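N-formylglutamate amidohydrolase (Ralstonia eutropha, PDB 2Q7S) binds zinc and probably acts as a hydrolase of the N-formylglutamate amidohydrolase family. Local coordinates at residues G21-S33 / A159-H172. Numbering follows the deposited sequence.
Sequences GEALPLVCDSPHS and AYQRFGAVWHLNLH. With ZN (zinc ion), chain C.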
ATOM      1  N   GLY A  21       3.617 -17.725 -16.315  1.00 17.04           N
ATOM      2  CA  GLY A  21       2.644 -18.375 -17.161  1.00 17.12           C
ATOM      3  C   GLY A  21       1.487 -17.456 -17.543  1.00 18.78           C
ATOM      4  O   GLY A  21       1.687 -16.282 -17.779  1.00 17.33           O
ATOM      5  N   GLU A  22       0.287 -18.022 -17.622  1.00 20.99           N
ATOM      6  CA  GLU A  22      -0.923 -17.300 -18.012  1.00 21.25           C
ATOM      7  C   GLU A  22      -1.044 -16.071 -17.146  1.00 15.42           C
ATOM      8  O   GLU A  22      -0.895 -16.174 -15.926  1.00 15.89           O
ATOM      9  CB  GLU A  22      -2.160 -18.211 -17.821  1.00 24.43           C
ATOM     10  CG  GLU A  22      -3.519 -17.498 -17.594  1.00 24.22           C
ATOM     11  CD  GLU A  22      -4.619 -18.420 -17.036  1.00 28.97           C
ATOM     12  OE1 GLU A  22      -4.299 -19.525 -16.507  1.00 17.44           O
ATOM     13  OE2 GLU A  22      -5.816 -18.022 -17.121  1.00 32.91           O
ATOM     14  N   ALA A  23      -1.229 -14.901 -17.759  1.00 12.12           N
ATOM     15  CA  ALA A  23      -1.551 -13.690 -17.004  1.00  8.18           C
ATOM     16  C   ALA A  23      -3.065 -13.621 -16.681  1.00 10.60           C
ATOM     17  O   ALA A  23      -3.894 -14.168 -17.429  1.00 14.31           O
ATOM     18  CB  ALA A  23      -1.073 -12.449 -17.748  1.00  9.75           C
ATOM     19  N   LEU A  24      -3.413 -12.963 -15.561  1.00  9.02           N
ATOM     20  CA  LEU A  24      -4.819 -12.628 -15.175  1.00  7.45           C
ATOM     21  C   LEU A  24      -4.848 -11.169 -14.795  1.00  7.75           C
ATOM     22  O   LEU A  24      -3.812 -10.633 -14.398  1.00 10.19           O
ATOM     23  CB  LEU A  24      -5.212 -13.476 -13.952  1.00 11.71           C
ATOM     24  CG  LEU A  24      -5.440 -14.970 -14.241  1.00 12.48           C
ATOM     25  CD1 LEU A  24      -5.561 -15.754 -12.905  1.00 14.13           C
ATOM     26  CD2 LEU A  24      -6.704 -15.157 -15.086  1.00 16.30           C
ATOM     27  N   PRO A  25      -6.014 -10.504 -14.859  1.00  7.85           N
ATOM     28  CA  PRO A  25      -6.035  -9.074 -14.467  1.00 12.49           C
ATOM     29  C   PRO A  25      -6.137  -8.841 -12.946  1.00 14.43           C
ATOM     30  O   PRO A  25      -7.120  -8.266 -12.444  1.00  7.87           O
ATOM     31  CB  PRO A  25      -7.310  -8.565 -15.111  1.00 11.12           C
ATOM     32  CG  PRO A  25      -8.242  -9.786 -15.141  1.00 12.72           C
ATOM     33  CD  PRO A  25      -7.336 -10.995 -15.295  1.00 11.58           C
ATOM     34  N   LEU A  26      -5.138  -9.321 -12.250  1.00 13.26           N
ATOM     35  CA  LEU A  26      -4.934  -9.108 -10.831  1.00 12.56           C
ATOM     36  C   LEU A  26      -3.645  -8.332 -10.742  1.00 12.37           C
ATOM     37  O   LEU A  26      -2.548  -8.850 -11.027  1.00 12.23           O
ATOM     38  CB  LEU A  26      -4.819 -10.443 -10.124  1.00 13.70           C
ATOM     39  CG  LEU A  26      -4.439 -10.322  -8.643  1.00 17.04           C
ATOM     40  CD1 LEU A  26      -5.597  -9.768  -7.873  1.00 16.50           C
ATOM     41  CD2 LEU A  26      -3.975 -11.699  -8.138  1.00 13.96           C
ATOM     42  N   VAL A  27      -3.754  -7.073 -10.351  1.00 11.02           N
ATOM     43  CA  VAL A  27      -2.575  -6.193 -10.267  1.00 13.66           C
ATOM     44  C   VAL A  27      -2.478  -5.771  -8.803  1.00 14.48           C
ATOM     45  O   VAL A  27      -3.464  -5.284  -8.238  1.00 12.81           O
ATOM     46  CB  VAL A  27      -2.742  -4.954 -11.160  1.00 15.08           C
ATOM     47  CG1 VAL A  27      -1.567  -3.956 -10.994  1.00 13.85           C
ATOM     48  CG2 VAL A  27      -2.918  -5.377 -12.594  1.00 18.45           C
ATOM     49  N   CYS A  28      -1.300  -5.965  -8.197  1.00 12.03           N
ATOM     50  CA  CYS A  28      -1.118  -5.752  -6.761  1.00 12.57           C
ATOM     51  C   CYS A  28       0.037  -4.798  -6.522  1.00 16.30           C
ATOM     52  O   CYS A  28       1.086  -4.954  -7.137  1.00 18.15           O
ATOM     53  CB  CYS A  28      -0.909  -7.082  -6.050  1.00 12.86           C
ATOM     54  SG  CYS A  28      -2.273  -8.195  -6.208  1.00 17.28           S
ATOM     55  N   ASP A  29      -0.157  -3.753  -5.699  1.00 16.23           N
ATOM     56  CA  ASP A  29       0.989  -2.945  -5.352  1.00 14.30           C
ATOM     57  C   ASP A  29       1.255  -2.837  -3.836  1.00  9.54           C
ATOM     58  O   ASP A  29       0.344  -2.829  -3.069  1.00 13.56           O
ATOM     59  CB  ASP A  29       0.988  -1.616  -6.047  1.00 13.05           C
ATOM     60  CG  ASP A  29       0.108  -0.628  -5.420  1.00 14.71           C
ATOM     61  OD1 ASP A  29      -1.082  -0.928  -5.286  1.00 17.65           O
ATOM     62  OD2 ASP A  29       0.609   0.490  -5.117  1.00 11.30           O
ATOM     63  N   SER A  30       2.545  -2.816  -3.493  1.00 14.37           N
ATOM     64  CA  SER A  30       3.043  -2.641  -2.125  1.00 12.04           C
ATOM     65  C   SER A  30       3.817  -1.289  -2.163  1.00 11.63           C
ATOM     66  O   SER A  30       5.060  -1.238  -2.394  1.00 10.66           O
ATOM     67  CB  SER A  30       3.915  -3.839  -1.714  1.00 11.54           C
ATOM     68  OG  SER A  30       4.542  -3.744  -0.436  1.00 14.00           O
ATOM     69  N   PRO A  31       3.114  -0.187  -1.861  1.00  9.91           N
ATOM     70  CA  PRO A  31       3.762   1.151  -1.928  1.00  9.86           C
ATOM     71  C   PRO A  31       4.698   1.516  -0.764  1.00 12.86           C
ATOM     72  O   PRO A  31       5.432   2.491  -0.845  1.00 15.01           O
ATOM     73  CB  PRO A  31       2.568   2.109  -1.944  1.00  9.21           C
ATOM     74  CG  PRO A  31       1.498   1.359  -1.236  1.00  5.11           C
ATOM     75  CD  PRO A  31       1.681  -0.098  -1.520  1.00 11.26           C
ATOM     76  N   HIS A  32       4.590   0.784   0.337  1.00 13.20           N
ATOM     77  CA  HIS A  32       5.180   1.151   1.587  1.00 12.42           C
ATOM     78  C   HIS A  32       6.281   0.277   2.097  1.00 12.17           C
ATOM     79  O   HIS A  32       6.784   0.537   3.170  1.00 13.38           O
ATOM     80  CB  HIS A  32       4.065   1.243   2.599  1.00 14.97           C
ATOM     81  CG  HIS A  32       3.153   2.385   2.342  1.00 15.87           C
ATOM     82  ND1 HIS A  32       1.914   2.490   2.912  1.00 15.47           N
ATOM     83  CD2 HIS A  32       3.306   3.484   1.559  1.00 10.75           C
ATOM     84  CE1 HIS A  32       1.338   3.609   2.502  1.00 19.00           C
ATOM     85  NE2 HIS A  32       2.167   4.238   1.690  1.00 12.82           N
ATOM     86  N   SER A  33       6.652  -0.746   1.310  1.00 13.07           N
ATOM     87  CA  SER A  33       7.606  -1.748   1.713  1.00 14.68           C
ATOM     88  C   SER A  33       9.065  -1.409   1.403  1.00 14.52           C
ATOM     89  O   SER A  33       9.952  -2.195   1.740  1.00 18.09           O
ATOM     90  CB  SER A  33       7.254  -3.126   1.144  1.00  9.19           C
ATOM     91  OG  SER A  33       7.049  -3.125  -0.264  1.00 13.80           O
ATOM     92  N   ALA A 159      -3.951  -4.629 -18.063  1.00 13.78           N
ATOM     93  CA  ALA A 159      -4.886  -5.630 -17.635  1.00 15.77           C
ATOM     94  C   ALA A 159      -6.287  -5.372 -18.163  1.00 13.03           C
ATOM     95  O   ALA A 159      -6.900  -6.253 -18.749  1.00 14.38           O
ATOM     96  CB  ALA A 159      -4.904  -5.730 -16.083  1.00 13.46           C
ATOM     97  N   TYR A 160      -6.792  -4.153 -17.958  1.00 12.81           N
ATOM     98  CA  TYR A 160      -8.127  -3.846 -18.303  1.00 11.12           C
ATOM     99  C   TYR A 160      -8.255  -3.913 -19.832  1.00 12.30           C
ATOM    100  O   TYR A 160      -9.231  -4.413 -20.348  1.00 13.87           O
ATOM    101  CB  TYR A 160      -8.513  -2.437 -17.802  1.00 15.51           C
ATOM    102  CG  TYR A 160      -9.917  -2.096 -18.161  1.00 16.38           C
ATOM    103  CD1 TYR A 160     -10.941  -2.436 -17.333  1.00 21.30           C
ATOM    104  CD2 TYR A 160     -10.236  -1.507 -19.390  1.00 18.85           C
ATOM    105  CE1 TYR A 160     -12.242  -2.180 -17.680  1.00 20.71           C
ATOM    106  CE2 TYR A 160     -11.541  -1.227 -19.730  1.00 22.30           C
ATOM    107  CZ  TYR A 160     -12.539  -1.572 -18.871  1.00 21.03           C
ATOM    108  OH  TYR A 160     -13.861  -1.284 -19.177  1.00 29.15           O
ATOM    109  N   GLN A 161      -7.256  -3.415 -20.552  1.00 11.74           N
ATOM    110  CA  GLN A 161      -7.355  -3.392 -22.009  1.00  9.37           C
ATOM    111  C   GLN A 161      -7.442  -4.801 -22.572  1.00 12.77           C
ATOM    112  O   GLN A 161      -8.208  -5.057 -23.494  1.00 16.02           O
ATOM    113  CB  GLN A 161      -6.169  -2.688 -22.593  1.00  9.00           C
ATOM    114  CG  GLN A 161      -6.285  -2.476 -24.109  1.00 16.61           C
ATOM    115  CD  GLN A 161      -5.426  -1.353 -24.586  1.00 23.55           C
ATOM    116  OE1 GLN A 161      -5.881  -0.223 -24.655  1.00 21.42           O
ATOM    117  NE2 GLN A 161      -4.150  -1.644 -24.870  1.00 18.39           N
ATOM    118  N   ARG A 162      -6.663  -5.727 -22.017  1.00 15.93           N
ATOM    119  CA  ARG A 162      -6.697  -7.138 -22.494  1.00 14.01           C
ATOM    120  C   ARG A 162      -7.943  -7.905 -21.990  1.00 16.95           C
ATOM    121  O   ARG A 162      -8.566  -8.664 -22.724  1.00 15.88           O
ATOM    122  CB  ARG A 162      -5.468  -7.833 -22.046  1.00 14.10           C
ATOM    123  CG  ARG A 162      -5.498  -9.317 -22.201  1.00 18.34           C
ATOM    124  CD  ARG A 162      -4.175  -9.931 -21.979  1.00 18.78           C
ATOM    125  NE  ARG A 162      -4.357 -11.364 -21.985  1.00 23.25           N
ATOM    126  CZ  ARG A 162      -3.412 -12.233 -21.656  1.00 20.91           C
ATOM    127  NH1 ARG A 162      -2.196 -11.832 -21.309  1.00 23.27           N
ATOM    128  NH2 ARG A 162      -3.718 -13.506 -21.649  1.00 18.97           N
ATOM    129  N   PHE A 163      -8.324  -7.698 -20.739  1.00 15.86           N
ATOM    130  CA  PHE A 163      -9.333  -8.557 -20.147  1.00 14.08           C
ATOM    131  C   PHE A 163     -10.730  -7.950 -20.068  1.00 14.56           C
ATOM    132  O   PHE A 163     -11.698  -8.685 -19.963  1.00 16.76           O
ATOM    133  CB  PHE A 163      -8.867  -9.017 -18.773  1.00 14.73           C
ATOM    134  CG  PHE A 163      -7.720 -10.010 -18.826  1.00 12.07           C
ATOM    135  CD1 PHE A 163      -7.957 -11.348 -18.997  1.00 13.00           C
ATOM    136  CD2 PHE A 163      -6.437  -9.598 -18.651  1.00 16.26           C
ATOM    137  CE1 PHE A 163      -6.896 -12.245 -19.010  1.00 14.97           C
ATOM    138  CE2 PHE A 163      -5.375 -10.510 -18.670  1.00 18.27           C
ATOM    139  CZ  PHE A 163      -5.609 -11.796 -18.862  1.00 11.99           C
ATOM    140  N   GLY A 164     -10.826  -6.623 -20.085  1.00 14.26           N
ATOM    141  CA  GLY A 164     -12.111  -5.944 -19.920  1.00 12.70           C
ATOM    142  C   GLY A 164     -12.578  -5.862 -18.496  1.00 15.03           C
ATOM    143  O   GLY A 164     -13.691  -5.465 -18.255  1.00 17.92           O
ATOM    144  N   ALA A 165     -11.693  -6.176 -17.553  1.00 17.71           N
ATOM    145  CA  ALA A 165     -11.914  -6.008 -16.141  1.00 15.92           C
ATOM    146  C   ALA A 165     -10.540  -5.954 -15.493  1.00 15.95           C
ATOM    147  O   ALA A 165      -9.554  -6.406 -16.071  1.00 15.53           O
ATOM    148  CB  ALA A 165     -12.716  -7.167 -15.593  1.00 15.80           C
ATOM    149  N   VAL A 166     -10.484  -5.446 -14.267  1.00 18.36           N
ATOM    150  CA  VAL A 166      -9.280  -5.490 -13.476  1.00 14.63           C
ATOM    151  C   VAL A 166      -9.635  -5.513 -11.974  1.00 15.36           C
ATOM    152  O   VAL A 166     -10.629  -4.932 -11.503  1.00 17.12           O
ATOM    153  CB  VAL A 166      -8.331  -4.292 -13.838  1.00 17.63           C
ATOM    154  CG1 VAL A 166      -8.976  -2.952 -13.483  1.00 16.35           C
ATOM    155  CG2 VAL A 166      -6.951  -4.457 -13.197  1.00 14.98           C
ATOM    156  N   TRP A 167      -8.808  -6.201 -11.232  1.00 12.57           N
ATOM    157  CA  TRP A 167      -8.907  -6.266  -9.772  1.00 14.06           C
ATOM    158  C   TRP A 167      -7.556  -5.859  -9.227  1.00 13.03           C
ATOM    159  O   TRP A 167      -6.544  -6.536  -9.481  1.00 16.50           O
ATOM    160  CB  TRP A 167      -9.288  -7.678  -9.313  1.00 16.52           C
ATOM    161  CG  TRP A 167     -10.736  -8.055  -9.590  1.00 16.16           C
ATOM    162  CD1 TRP A 167     -11.785  -7.952  -8.741  1.00 19.53           C
ATOM    163  CD2 TRP A 167     -11.271  -8.565 -10.823  1.00 20.90           C
ATOM    164  NE1 TRP A 167     -12.933  -8.387  -9.345  1.00 19.85           N
ATOM    165  CE2 TRP A 167     -12.650  -8.762 -10.625  1.00 15.62           C
ATOM    166  CE3 TRP A 167     -10.715  -8.858 -12.078  1.00 14.10           C
ATOM    167  CZ2 TRP A 167     -13.485  -9.228 -11.626  1.00 20.02           C
ATOM    168  CZ3 TRP A 167     -11.538  -9.335 -13.075  1.00 18.72           C
ATOM    169  CH2 TRP A 167     -12.913  -9.518 -12.845  1.00 22.37           C
ATOM    170  N   HIS A 168      -7.539  -4.700  -8.556  1.00 15.25           N
ATOM    171  CA  HIS A 168      -6.358  -4.116  -7.978  1.00 14.53           C
ATOM    172  C   HIS A 168      -6.358  -4.333  -6.447  1.00 14.60           C
ATOM    173  O   HIS A 168      -7.345  -4.033  -5.813  1.00 16.97           O
ATOM    174  CB  HIS A 168      -6.360  -2.641  -8.288  1.00 16.14           C
ATOM    175  CG  HIS A 168      -5.353  -1.872  -7.512  1.00 13.66           C
ATOM    176  ND1 HIS A 168      -5.666  -0.741  -6.802  1.00 15.98           N
ATOM    177  CD2 HIS A 168      -4.034  -2.084  -7.328  1.00 16.11           C
ATOM    178  CE1 HIS A 168      -4.570  -0.264  -6.236  1.00 21.28           C
ATOM    179  NE2 HIS A 168      -3.564  -1.060  -6.552  1.00 10.19           N
ATOM    180  N   LEU A 169      -5.264  -4.868  -5.891  1.00 15.37           N
ATOM    181  CA  LEU A 169      -5.041  -4.967  -4.423  1.00 16.27           C
ATOM    182  C   LEU A 169      -3.908  -4.004  -4.038  1.00 17.98           C
ATOM    183  O   LEU A 169      -2.826  -4.052  -4.581  1.00 18.69           O
ATOM    184  CB  LEU A 169      -4.740  -6.381  -3.970  1.00 17.40           C
ATOM    185  CG  LEU A 169      -5.681  -7.535  -4.376  1.00 19.54           C
ATOM    186  CD1 LEU A 169      -5.242  -8.897  -3.776  1.00 17.58           C
ATOM    187  CD2 LEU A 169      -7.136  -7.211  -4.015  1.00 16.15           C
ATOM    188  N   ASN A 170      -4.213  -3.103  -3.126  1.00 16.75           N
ATOM    189  CA  ASN A 170      -3.280  -2.159  -2.531  1.00 16.37           C
ATOM    190  C   ASN A 170      -2.875  -2.713  -1.137  1.00 15.73           C
ATOM    191  O   ASN A 170      -3.715  -2.866  -0.253  1.00 18.04           O
ATOM    192  CB  ASN A 170      -4.017  -0.789  -2.458  1.00 16.83           C
ATOM    193  CG  ASN A 170      -3.125   0.349  -2.056  1.00 20.59           C
ATOM    194  OD1 ASN A 170      -3.305   0.928  -0.980  1.00 23.52           O
ATOM    195  ND2 ASN A 170      -2.185   0.700  -2.900  1.00 16.10           N
ATOM    196  N   LEU A 171      -1.596  -3.047  -0.949  1.00 17.21           N
ATOM    197  CA  LEU A 171      -1.179  -3.929   0.097  1.00 18.39           C
ATOM    198  C   LEU A 171      -0.401  -3.194   1.167  1.00 17.61           C
ATOM    199  O   LEU A 171       0.544  -2.476   0.844  1.00 15.05           O
ATOM    200  CB  LEU A 171      -0.281  -5.058  -0.519  1.00 17.53           C
ATOM    201  CG  LEU A 171      -0.909  -5.866  -1.663  1.00 15.80           C
ATOM    202  CD1 LEU A 171       0.084  -6.883  -2.282  1.00 18.13           C
ATOM    203  CD2 LEU A 171      -2.174  -6.558  -1.227  1.00 19.53           C
ATOM    204  N   HIS A 172      -0.745  -3.442   2.445  1.00 17.84           N
ATOM    205  CA  HIS A 172      -0.164  -2.728   3.579  1.00 14.38           C
ATOM    206  C   HIS A 172      -0.007  -3.607   4.787  1.00 14.66           C
ATOM    207  O   HIS A 172      -0.513  -4.730   4.854  1.00 14.45           O
ATOM    208  CB  HIS A 172      -1.067  -1.526   3.989  1.00 14.40           C
ATOM    209  CG  HIS A 172      -1.219  -0.542   2.911  1.00 19.51           C
ATOM    210  ND1 HIS A 172      -0.441   0.594   2.829  1.00 19.43           N
ATOM    211  CD2 HIS A 172      -1.975  -0.577   1.798  1.00 17.17           C
ATOM    212  CE1 HIS A 172      -0.747   1.229   1.717  1.00 24.97           C
ATOM    213  NE2 HIS A 172      -1.669   0.542   1.076  1.00 18.84           N
TER
HETATM  214 ZN    ZN C 400       0.879   1.161   4.194  1.00 27.23          ZN
HETATM  215  O   HOH W   1      -1.291 -14.873 -20.447  1.00 37.50           O
HETATM  216  O   HOH W   2       3.220  -1.739   1.127  1.00 18.38           O
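Ala-23 CB lies against Arg-162 NH1 (3.8 Å), and a water accepts from Ala-23 N and Arg-162 NH2. Pro-25, centre of an inverse gamma turn, lays its CD over one face of the Phe-163 ring, 3.6 Å from the centroid, a CH-pi contact; Arg-162 CG lies over the opposite face. From Pro-25 O to Leu-171 N, five backbone hydrogen bonds join strand 26-30 to strand 166-174 in parallel. Val-27 CG2 packs 4.0 Å from Ala-159 CB, while Cys-28 SG rests on Leu-169 CB across the sheet. Asp-29 OD1 accepts from His-168 NE2 (2.8 Å, anti side) and Asn-170 ND2 (3.1 Å, syn side), from opposite faces of the carboxylate plane; Tyr-148 takes OD2. With CG anti to the backbone N (chi1 168°), the His-168 ring reaches OD1 near its own plane, and Ser-246 OG at ND1 helps fix its rotation. Asn-170 OD1 receives His-172 NE2 at 2.7 Å, probably steadying this zinc-binding ring. Just past strand 26-30, His-32 ND1 (2.1 Å) joins His-172 ND1 (2.0 Å) and Asp-55 on the zinc ion; Asp-83 holds His-32 NE2. Ligands gathered at the C-terminal side of neighbouring parallel strands are consistent with the zinc exopeptidase clan. The pair lies between strands 71-75 and 244-252, helix 134-163 against Val-27, helix 267-289 against Pro-25 and Trp-167.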